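Local coordinates for metallo-carboxypeptidase (Pseudomonas aeruginosa, PDB 4A39), which is a zinc-dependent peptidase of the M14 family that probably trims residues from the C-terminal end of peptide substrates and serves as a model for mammalian cytosolic carboxypeptidases, at residues A[152-157]-A[221-226]; A[185-190]-A[217-222]. All blocks are in the same frame, centred on the assembly; numbering follows the deposited sequence.

Interaction 1: residues A[152-157]-A[221-226]; sequences SVQGRD and NPDGAF
Asp223 OD1 is gripped by two donors that reach it from opposite faces of the carboxylate. Ser152 OG donates to Asp223 OD1 over 2.7 Å from the syn side, whereas Arg156 NH1, 2.9 Å from Asp223 OD1, makes a salt bridge from above the plane, 55° out of it. The oxygen nevertheless lies almost in the plane of the guanidinium, at its edge. The other oxygen, Asp223 OD2, takes the backbone N-H of Gln154 at 2.9 Å, again on the syn side and fairly straight. A short aspartate suits this place because one oxygen takes a backbone N-H of the type I turn from Ser152 to Gly155, while the other is shared by the Ser152 hydroxyl and the Arg156 guanidinium.

Ser152 OG, set between its backbone N and carbonyl carbon (chi1 71°), bridges the two segments: besides donating to Asp223 it accepts from Arg156 N, 2.8 Å from Ser152 OG. The Arg156 chain runs extended from CG to NE and spans the first turn of the helix; its CB packs on Pro222 CG at 3.8 Å, and NH2 comes to 3.2 Å from CD2 of the Phe226 ring, approaching it obliquely. Phe226 CB lies over one face of the guanidinium, whose plane is 26° from that of the ring. Proline fits the first helical turn, where its missing N-H costs no bond, and Asn221 caps that helix by accepting from Gly224 N.

The contact thus ties the hairpin loop between strands 144-151 and 157-163 to the start of helix 222-226, with Glu253 of helix 252-264 touching both Ser152 and Asp223.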
loop_
_atom_site.group_PDB
_atom_site.type_symbol
_atom_site.label_atom_id
_atom_site.label_comp_id
_atom_site.label_asym_id
_atom_site.label_seq_id
_atom_site.Cartn_x
_atom_site.Cartn_y
_atom_site.Cartn_z
ATOM N N SER A 152 -17.938 1.427 3.563
ATOM C CA SER A 152 -17.209 2.675 3.752
ATOM C C SER A 152 -18.165 3.837 3.996
ATOM O O SER A 152 -19.377 3.708 3.832
ATOM C CB SER A 152 -16.363 2.979 2.517
ATOM O OG SER A 152 -17.197 3.342 1.429
ATOM N N VAL A 153 -17.611 4.977 4.386
ATOM C CA VAL A 153 -18.420 6.159 4.640
ATOM C C VAL A 153 -19.341 6.477 3.463
ATOM O O VAL A 153 -20.516 6.818 3.656
ATOM C CB VAL A 153 -17.522 7.380 4.925
ATOM C CG1 VAL A 153 -18.363 8.646 4.980
ATOM C CG2 VAL A 153 -16.780 7.176 6.236
ATOM N N GLN A 154 -18.820 6.345 2.247
ATOM C CA GLN A 154 -19.605 6.647 1.056
ATOM C C GLN A 154 -20.300 5.452 0.401
ATOM O O GLN A 154 -20.741 5.537 -0.743
ATOM C CB GLN A 154 -18.734 7.375 0.031
ATOM C CG GLN A 154 -18.101 8.650 0.582
ATOM C CD GLN A 154 -17.435 9.473 -0.496
ATOM O OE1 GLN A 154 -16.736 8.937 -1.349
ATOM N NE2 GLN A 154 -17.647 10.789 -0.460
ATOM N N GLY A 155 -20.387 4.338 1.121
ATOM C CA GLY A 155 -21.083 3.176 0.590
ATOM C C GLY A 155 -20.363 2.255 -0.377
ATOM O O GLY A 155 -20.988 1.700 -1.279
ATOM N N ARG A 156 -19.057 2.096 -0.203
ATOM C CA ARG A 156 -18.288 1.196 -1.054
ATOM C C ARG A 156 -17.942 -0.044 -0.227
ATOM O O ARG A 156 -17.804 0.038 0.995
ATOM C CB ARG A 156 -17.019 1.892 -1.557
ATOM C CG ARG A 156 -17.302 3.064 -2.495
ATOM C CD ARG A 156 -16.034 3.582 -3.161
ATOM N NE ARG A 156 -16.329 4.594 -4.173
ATOM C CZ ARG A 156 -16.622 5.865 -3.907
ATOM N NH1 ARG A 156 -16.651 6.298 -2.653
ATOM N NH2 ARG A 156 -16.896 6.702 -4.899
ATOM N N ASP A 157 -17.819 -1.191 -0.889
ATOM C CA ASP A 157 -17.519 -2.447 -0.203
ATOM C C ASP A 157 -16.105 -2.594 0.351
ATOM O O ASP A 157 -15.134 -2.199 -0.288
ATOM C CB ASP A 157 -17.759 -3.644 -1.131
ATOM C CG ASP A 157 -19.229 -3.955 -1.334
ATOM O OD1 ASP A 157 -20.025 -3.671 -0.421
ATOM O OD2 ASP A 157 -19.577 -4.509 -2.398
ATOM N N ASN A 221 -9.513 1.360 2.259
ATOM C CA ASN A 221 -10.003 2.729 2.068
ATOM C C ASN A 221 -10.419 2.979 0.620
ATOM O O ASN A 221 -9.787 3.764 -0.089
ATOM C CB ASN A 221 -8.889 3.713 2.452
ATOM C CG ASN A 221 -9.412 5.088 2.835
ATOM O OD1 ASN A 221 -10.467 5.532 2.370
ATOM N ND2 ASN A 221 -8.653 5.782 3.675
ATOM N N PRO A 222 -11.491 2.317 0.161
ATOM C CA PRO A 222 -11.950 2.504 -1.219
ATOM C C PRO A 222 -12.355 3.935 -1.553
ATOM O O PRO A 222 -12.134 4.388 -2.677
ATOM C CB PRO A 222 -13.113 1.519 -1.339
ATOM C CG PRO A 222 -13.627 1.418 0.064
ATOM C CD PRO A 222 -12.350 1.358 0.875
ATOM N N ASP A 223 -12.943 4.647 -0.593
ATOM C CA ASP A 223 -13.352 6.031 -0.840
ATOM C C ASP A 223 -12.129 6.896 -1.127
ATOM O O ASP A 223 -12.089 7.626 -2.115
ATOM C CB ASP A 223 -14.092 6.618 0.366
ATOM C CG ASP A 223 -15.387 5.897 0.675
ATOM O OD1 ASP A 223 -15.862 5.106 -0.169
ATOM O OD2 ASP A 223 -15.935 6.141 1.770
ATOM N N GLY A 224 -11.135 6.815 -0.250
ATOM C CA GLY A 224 -9.929 7.603 -0.436
ATOM C C GLY A 224 -9.206 7.278 -1.731
ATOM O O GLY A 224 -8.740 8.177 -2.423
ATOM N N ALA A 225 -9.096 5.993 -2.056
ATOM C CA ALA A 225 -8.412 5.590 -3.279
ATOM C C ALA A 225 -9.109 6.169 -4.507
ATOM O O ALA A 225 -8.478 6.821 -5.339
ATOM C CB ALA A 225 -8.351 4.067 -3.369
ATOM N N PHE A 226 -10.415 5.949 -4.608
ATOM C CA PHE A 226 -11.177 6.453 -5.744
ATOM C C PHE A 226 -11.051 7.968 -5.912
ATOM O O PHE A 226 -10.949 8.470 -7.034
ATOM C CB PHE A 226 -12.656 6.083 -5.594
ATOM C CG PHE A 226 -13.516 6.610 -6.699
ATOM C CD1 PHE A 226 -13.510 6.007 -7.953
ATOM C CD2 PHE A 226 -14.308 7.736 -6.499
ATOM C CE1 PHE A 226 -14.282 6.523 -8.997
ATOM C CE2 PHE A 226 -15.081 8.260 -7.533
ATOM C CZ PHE A 226 -15.067 7.652 -8.784
#

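Interaction 2: residues A[185-190]-A[217-222]; sequences MAEWFM and VPNMNP
Glu187 reaches from helix 185-196 to the turn at Pro218 and Asn219, with CG anti to the backbone N (chi1 -180°). Glu187 CB lies 3.7 Å from Pro218 O, CG stays beside the same carbonyl, and Glu187 CD comes to 3.4 Å from Pro218 O, so the chain runs along that carbonyl. A bend at chi2 brings the carboxylate alongside the turn: Glu187 OE2 rests 3.4 Å from Pro218 CB, while Glu187 OE1 accepts from Asn219 ND2 over 3.1 Å. This bond is bent, and the amide nitrogen sits above the carboxylate plane, 43° out of it. Glutamate suits this buried site because Arg128 forms a salt bridge to OE1 and His131 a hydrogen bond with OE2, both from helix 128-138.

Strands 171-177 and 212-217, parallel neighbours, are joined through helices 185-196 and 203-211 in a beta-alpha-beta crossover; Glu187 and Met190 face the chain leaving its second strand. Asn219 closes an Asx turn there: its OD1 accepts from Asn221 N at 2.9 Å, leaving ND2 for Glu187, a double role that an asparagine amide can fill. One helical turn on, the unbranched Met190 chain bends at chi2 and chi3, placing Met190 CE 3.7 Å from Val217 O.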
loop_
_atom_site.group_PDB
_atom_site.type_symbol
_atom_site.label_atom_id
_atom_site.label_comp_id
_atom_site.label_asym_id
_atom_site.label_seq_id
_atom_site.Cartn_x
_atom_site.Cartn_y
_atom_site.Cartn_z
ATOM N N MET A 185 0.964 0.837 -3.730
ATOM C CA MET A 185 1.798 -0.357 -3.753
ATOM C C MET A 185 1.172 -1.417 -2.851
ATOM O O MET A 185 1.370 -2.613 -3.055
ATOM C CB MET A 185 3.216 -0.034 -3.258
ATOM C CG MET A 185 3.272 0.672 -1.898
ATOM S SD MET A 185 3.036 2.464 -1.989
ATOM C CE MET A 185 4.670 2.982 -2.574
ATOM N N ALA A 186 0.405 -0.975 -1.858
ATOM C CA ALA A 186 -0.225 -1.890 -0.911
ATOM C C ALA A 186 -1.186 -2.899 -1.546
ATOM O O ALA A 186 -1.071 -4.103 -1.302
ATOM C CB ALA A 186 -0.931 -1.105 0.186
ATOM N N GLU A 187 -2.136 -2.441 -2.356
ATOM C CA GLU A 187 -3.037 -3.415 -2.961
ATOM C C GLU A 187 -2.312 -4.235 -4.036
ATOM O O GLU A 187 -2.699 -5.370 -4.310
ATOM C CB GLU A 187 -4.312 -2.753 -3.513
ATOM C CG GLU A 187 -5.269 -3.772 -4.140
ATOM C CD GLU A 187 -6.744 -3.404 -4.032
ATOM O OE1 GLU A 187 -7.078 -2.201 -4.010
ATOM O OE2 GLU A 187 -7.573 -4.336 -3.983
ATOM N N TRP A 188 -1.263 -3.681 -4.644
ATOM C CA TRP A 188 -0.507 -4.453 -5.631
ATOM C C TRP A 188 0.072 -5.663 -4.896
ATOM O O TRP A 188 0.074 -6.783 -5.413
ATOM C CB TRP A 188 0.625 -3.622 -6.248
ATOM C CG TRP A 188 0.166 -2.727 -7.365
ATOM C CD1 TRP A 188 0.040 -1.366 -7.333
ATOM C CD2 TRP A 188 -0.230 -3.135 -8.680
ATOM N NE1 TRP A 188 -0.407 -0.903 -8.546
ATOM C CE2 TRP A 188 -0.583 -1.966 -9.391
ATOM C CE3 TRP A 188 -0.321 -4.376 -9.328
ATOM C CZ2 TRP A 188 -1.022 -1.997 -10.721
ATOM C CZ3 TRP A 188 -0.758 -4.409 -10.653
ATOM C CH2 TRP A 188 -1.102 -3.223 -11.334
ATOM N N PHE A 189 0.559 -5.425 -3.681
ATOM C CA PHE A 189 1.120 -6.481 -2.832
ATOM C C PHE A 189 0.052 -7.568 -2.638
ATOM O O PHE A 189 0.335 -8.764 -2.728
ATOM C CB PHE A 189 1.536 -5.869 -1.481
ATOM C CG PHE A 189 1.972 -6.873 -0.430
ATOM C CD1 PHE A 189 1.028 -7.612 0.282
ATOM C CD2 PHE A 189 3.318 -7.026 -0.108
ATOM C CE1 PHE A 189 1.416 -8.484 1.302
ATOM C CE2 PHE A 189 3.720 -7.892 0.914
ATOM C CZ PHE A 189 2.765 -8.623 1.621
ATOM N N MET A 190 -1.181 -7.145 -2.379
ATOM C CA MET A 190 -2.278 -8.085 -2.173
ATOM C C MET A 190 -2.588 -8.884 -3.438
ATOM O O MET A 190 -2.923 -10.066 -3.360
ATOM C CB MET A 190 -3.531 -7.338 -1.709
ATOM C CG MET A 190 -3.344 -6.561 -0.410
ATOM S SD MET A 190 -2.898 -7.600 1.013
ATOM C CE MET A 190 -4.485 -8.333 1.407
ATOM N N VAL A 217 -7.832 -8.438 3.510
ATOM C CA VAL A 217 -8.613 -7.248 3.175
ATOM C C VAL A 217 -7.791 -6.499 2.130
ATOM O O VAL A 217 -6.891 -5.739 2.474
ATOM C CB VAL A 217 -8.829 -6.317 4.389
ATOM C CG1 VAL A 217 -9.564 -5.058 3.941
ATOM C CG2 VAL A 217 -9.639 -7.032 5.470
ATOM N N PRO A 218 -8.084 -6.719 0.836
ATOM C CA PRO A 218 -7.383 -6.081 -0.286
ATOM C C PRO A 218 -7.303 -4.556 -0.259
ATOM O O PRO A 218 -6.300 -3.982 -0.694
ATOM C CB PRO A 218 -8.144 -6.595 -1.503
ATOM C CG PRO A 218 -8.553 -7.967 -1.068
ATOM C CD PRO A 218 -9.046 -7.719 0.339
ATOM N N ASN A 219 -8.356 -3.895 0.215
ATOM C CA ASN A 219 -8.331 -2.435 0.290
ATOM C C ASN A 219 -9.182 -1.884 1.428
ATOM O O ASN A 219 -10.409 -2.025 1.450
ATOM C CB ASN A 219 -8.758 -1.808 -1.039
ATOM C CG ASN A 219 -8.439 -0.327 -1.100
ATOM O OD1 ASN A 219 -9.084 0.487 -0.439
ATOM N ND2 ASN A 219 -7.420 0.030 -1.880
ATOM N N MET A 220 -8.500 -1.240 2.370
ATOM C CA MET A 220 -9.113 -0.666 3.563
ATOM C C MET A 220 -9.706 0.726 3.412
ATOM O O MET A 220 -10.330 1.219 4.349
ATOM C CB MET A 220 -8.080 -0.593 4.690
ATOM C CG MET A 220 -7.726 -1.912 5.355
ATOM S SD MET A 220 -9.078 -2.545 6.356
ATOM C CE MET A 220 -9.160 -1.278 7.630
ATOM N N ASN A 221 -9.513 1.360 2.259
ATOM C CA ASN A 221 -10.003 2.729 2.068
ATOM C C ASN A 221 -10.419 2.979 0.620
ATOM O O ASN A 221 -9.787 3.764 -0.089
ATOM C CB ASN A 221 -8.889 3.713 2.452
ATOM C CG ASN A 221 -9.412 5.088 2.835
ATOM O OD1 ASN A 221 -10.467 5.532 2.370
ATOM N ND2 ASN A 221 -8.653 5.782 3.675
ATOM N N PRO A 222 -11.491 2.317 0.161
ATOM C CA PRO A 222 -11.950 2.504 -1.219
ATOM C C PRO A 222 -12.355 3.935 -1.553
ATOM O O PRO A 222 -12.134 4.388 -2.677
ATOM C CB PRO A 222 -13.113 1.519 -1.339
ATOM C CG PRO A 222 -13.627 1.418 0.064
ATOM C CD PRO A 222 -12.350 1.358 0.875
#

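How the interactions relate
Interactions 1 and 2 share Asn221 and Pro222, and their centres lie 12 Å apart. The chain leaving strand 212-217 is held first by helix 185-196 in interaction 2, then by the hairpin loop 152-157 in interaction 1; the Asx turn of the former leads into the helix start used in the latter. Neither contact touches the zinc. The side chain of Asn219 is about 12 Å from the metal and about 14 Å from the bound inhibitor, but about 9 Å from the side chains of zinc ligands His180 and Glu183; that of Pro222 is about 11 Å from His180. Asn221 ND2 bonds Gln179 O, next to His180, and helix 185-196 begins two residues after Glu183.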